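Local coordinates for cutinase-like protein (Cryptococcus sp., PDB 2CZQ) that probably hydrolyses carboxylic esters, as a cutinase-like enzyme of the alpha/beta hydrolase fold, at residues A[163-168]-A[175-180]. Sequence-based numbering, arbitrary orientation.
Sequences YGDGVC and GINAQH
Asp165 OD2 accepts a nearly straight hydrogen bond from His180 ND1 at 2.8 Å, and Tyr183 OH bonds to the same oxygen. The bond reaches OD2 on its syn side and lies 5° out of the imidazole plane. The carboxylate is turned well away from the ring plane, by 61°. His180 ND1 also makes a weak bond to Asp165 OD1. That second oxygen accepts from Val167 N at 2.9 Å on its anti side, tilted well out of the carboxylate plane, which closes an Asx turn. The carboxylate is thus held from both oxygens, and its rotation is fixed. Asp165 CG stands anti to the backbone N (chi1 170°), which carries the acid across to the ring edge.

Val167 covers one ring face. Its CG2 sits over the centre of the His180 ring in a CH-pi contact, 3.5 Å from the centroid. Its CB lies 3.5 Å from His180 CE1. The other ring nitrogen, NE2, is hydrogen-bonded to Ser85 OG. Ser85 follows strand 78-84 in a GxSxG sequence, probably the nucleophile elbow. The arrangement is consistent with the Ser-His-Asp triad of alpha/beta hydrolases, with the acid in the loop after strand 157-160 and the histidine in the short helix 178-181.

Asn177 ties the two segments together beside this pair. Its ND2 donates to Gly164 O at 2.8 Å, close to the amide plane. Its OD1 takes a weak capping bond from His180 N, at the start of helix 178-181. Gln179 CG packs 3.4 Å from Tyr163 O. One water bridges Gly166 and Gly175, donating to Gly166 O and accepting from Gly175 N. Close by, Gly166 CA makes a CA-H...O contact with Gly175 O.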
ATOM      1  N   TYR A 163      -6.926  -3.738 -14.517  1.00  5.47           N
ATOM      2  CA  TYR A 163      -7.567  -3.146 -15.678  1.00  5.78           C
ATOM      3  C   TYR A 163      -9.072  -3.123 -15.466  1.00  5.86           C
ATOM      4  O   TYR A 163      -9.688  -4.148 -15.171  1.00  6.36           O
ATOM      5  CB  TYR A 163      -7.218  -3.923 -16.939  1.00  6.12           C
ATOM      6  CG  TYR A 163      -7.715  -3.277 -18.206  1.00  6.50           C
ATOM      7  CD1 TYR A 163      -9.027  -3.471 -18.646  1.00  7.44           C
ATOM      8  CD2 TYR A 163      -6.879  -2.463 -18.961  1.00  7.22           C
ATOM      9  CE1 TYR A 163      -9.487  -2.879 -19.816  1.00  8.56           C
ATOM     10  CE2 TYR A 163      -7.330  -1.873 -20.138  1.00  7.91           C
ATOM     11  CZ  TYR A 163      -8.638  -2.084 -20.557  1.00  8.35           C
ATOM     12  OH  TYR A 163      -9.107  -1.505 -21.716  1.00 10.57           O
ATOM     13  N   GLY A 164      -9.664  -1.948 -15.615  1.00  5.78           N
ATOM     14  CA  GLY A 164     -11.097  -1.829 -15.466  1.00  5.97           C
ATOM     15  C   GLY A 164     -11.628  -1.727 -14.050  1.00  5.47           C
ATOM     16  O   GLY A 164     -12.843  -1.754 -13.868  1.00  6.05           O
ATOM     17  N   ASP A 165     -10.753  -1.598 -13.052  1.00  5.47           N
ATOM     18  CA  ASP A 165     -11.186  -1.269 -11.694  1.00  5.23           C
ATOM     19  C   ASP A 165     -11.586   0.205 -11.694  1.00  5.24           C
ATOM     20  O   ASP A 165     -10.734   1.067 -11.844  1.00  5.40           O
ATOM     21  CB  ASP A 165     -10.028  -1.537 -10.723  1.00  5.43           C
ATOM     22  CG  ASP A 165     -10.279  -1.008  -9.326  1.00  5.00           C
ATOM     23  OD1 ASP A 165     -11.268  -0.270  -9.107  1.00  5.37           O
ATOM     24  OD2 ASP A 165      -9.510  -1.315  -8.385  1.00  5.23           O
ATOM     25  N   GLY A 166     -12.878   0.493 -11.542  1.00  5.23           N
ATOM     26  CA  GLY A 166     -13.375   1.852 -11.681  1.00  5.66           C
ATOM     27  C   GLY A 166     -12.913   2.854 -10.636  1.00  5.32           C
ATOM     28  O   GLY A 166     -13.115   4.054 -10.811  1.00  5.79           O
ATOM     29  N   VAL A 167     -12.311   2.374  -9.550  1.00  5.07           N
ATOM     30  CA  VAL A 167     -11.837   3.259  -8.491  1.00  4.91           C
ATOM     31  C   VAL A 167     -10.478   3.881  -8.849  1.00  4.77           C
ATOM     32  O   VAL A 167     -10.260   5.075  -8.626  1.00  5.36           O
ATOM     33  CB  VAL A 167     -11.780   2.516  -7.137  1.00  5.05           C
ATOM     34  CG1 VAL A 167     -11.184   3.393  -6.052  1.00  5.34           C
ATOM     35  CG2 VAL A 167     -13.177   2.036  -6.738  1.00  5.69           C
ATOM     36  N   CYS A 168      -9.575   3.064  -9.389  1.00  4.73           N
ATOM     37  CA  CYS A 168      -8.244   3.523  -9.790  1.00  4.93           C
ATOM     38  C   CYS A 168      -8.104   3.788 -11.289  1.00  4.92           C
ATOM     39  O   CYS A 168      -7.153   4.453 -11.706  1.00  5.38           O
ATOM     40  CB  CYS A 168      -7.160   2.546  -9.310  1.00  4.92           C
ATOM     41  SG  CYS A 168      -7.376   0.842  -9.840  1.00  5.42           S
ATOM     42  N   GLY A 175     -16.952   2.488 -11.649  1.00  6.50           N
ATOM     43  CA  GLY A 175     -17.257   2.402 -10.232  1.00  6.66           C
ATOM     44  C   GLY A 175     -16.693   1.170  -9.560  1.00  6.65           C
ATOM     45  O   GLY A 175     -15.804   0.499 -10.103  1.00  7.13           O
ATOM     46  N   ILE A 176     -17.208   0.882  -8.366  1.00  6.69           N
ATOM     47  CA  ILE A 176     -16.822  -0.331  -7.649  1.00  6.93           C
ATOM     48  C   ILE A 176     -17.452  -1.540  -8.315  1.00  6.96           C
ATOM     49  O   ILE A 176     -18.656  -1.795  -8.203  1.00  8.22           O
ATOM     50  CB  ILE A 176     -17.191  -0.288  -6.157  1.00  6.91           C
ATOM     51  CG1 ILE A 176     -16.534   0.908  -5.468  1.00  6.99           C
ATOM     52  CG2 ILE A 176     -16.773  -1.603  -5.478  1.00  7.45           C
ATOM     53  CD1 ILE A 176     -16.886   1.016  -3.994  1.00  7.56           C
ATOM     54  N   ASN A 177     -16.607  -2.291  -8.998  1.00  6.85           N
ATOM     55  CA  ASN A 177     -17.019  -3.432  -9.786  1.00  6.84           C
ATOM     56  C   ASN A 177     -16.182  -4.642  -9.396  1.00  6.57           C
ATOM     57  O   ASN A 177     -15.370  -4.566  -8.466  1.00  6.71           O
ATOM     58  CB  ASN A 177     -16.904  -3.107 -11.283  1.00  7.07           C
ATOM     59  CG  ASN A 177     -15.523  -2.576 -11.680  1.00  6.61           C
ATOM     60  OD1 ASN A 177     -14.584  -2.547 -10.875  1.00  6.87           O
ATOM     61  ND2 ASN A 177     -15.399  -2.158 -12.932  1.00  6.74           N
ATOM     62  N   ALA A 178     -16.363  -5.758 -10.097  1.00  6.80           N
ATOM     63  CA  ALA A 178     -15.637  -6.974  -9.747  1.00  7.01           C
ATOM     64  C   ALA A 178     -14.133  -6.751  -9.739  1.00  6.49           C
ATOM     65  O   ALA A 178     -13.417  -7.313  -8.913  1.00  6.47           O
ATOM     66  CB  ALA A 178     -16.000  -8.105 -10.687  1.00  7.75           C
ATOM     67  N   GLN A 179     -13.660  -5.917 -10.656  1.00  6.07           N
ATOM     68  CA  GLN A 179     -12.233  -5.654 -10.769  1.00  6.09           C
ATOM     69  C   GLN A 179     -11.684  -4.992  -9.501  1.00  5.87           C
ATOM     70  O   GLN A 179     -10.577  -5.306  -9.068  1.00  6.25           O
ATOM     71  CB  GLN A 179     -11.953  -4.803 -12.006  1.00  6.13           C
ATOM     72  CG  GLN A 179     -12.106  -5.561 -13.319  1.00  6.65           C
ATOM     73  CD  GLN A 179     -13.551  -5.838 -13.718  1.00  7.09           C
ATOM     74  OE1 GLN A 179     -14.493  -5.237 -13.196  1.00  7.53           O
ATOM     75  NE2 GLN A 179     -13.723  -6.755 -14.656  1.00  8.21           N
ATOM     76  N   HIS A 180     -12.468  -4.112  -8.880  1.00  5.36           N
ATOM     77  CA  HIS A 180     -12.047  -3.490  -7.624  1.00  5.53           C
ATOM     78  C   HIS A 180     -11.999  -4.484  -6.479  1.00  5.55           C
ATOM     79  O   HIS A 180     -11.240  -4.295  -5.522  1.00  6.01           O
ATOM     80  CB  HIS A 180     -12.967  -2.331  -7.227  1.00  5.61           C
ATOM     81  CG  HIS A 180     -12.427  -1.502  -6.100  1.00  5.08           C
ATOM     82  ND1 HIS A 180     -11.204  -0.871  -6.172  1.00  4.91           N
ATOM     83  CD2 HIS A 180     -12.930  -1.206  -4.875  1.00  5.04           C
ATOM     84  CE1 HIS A 180     -10.980  -0.221  -5.042  1.00  4.87           C
ATOM     85  NE2 HIS A 180     -12.014  -0.402  -4.240  1.00  5.20           N
TER
HETATM   86  O   HOH W   1     -15.227   4.621 -12.512  1.00  6.62           O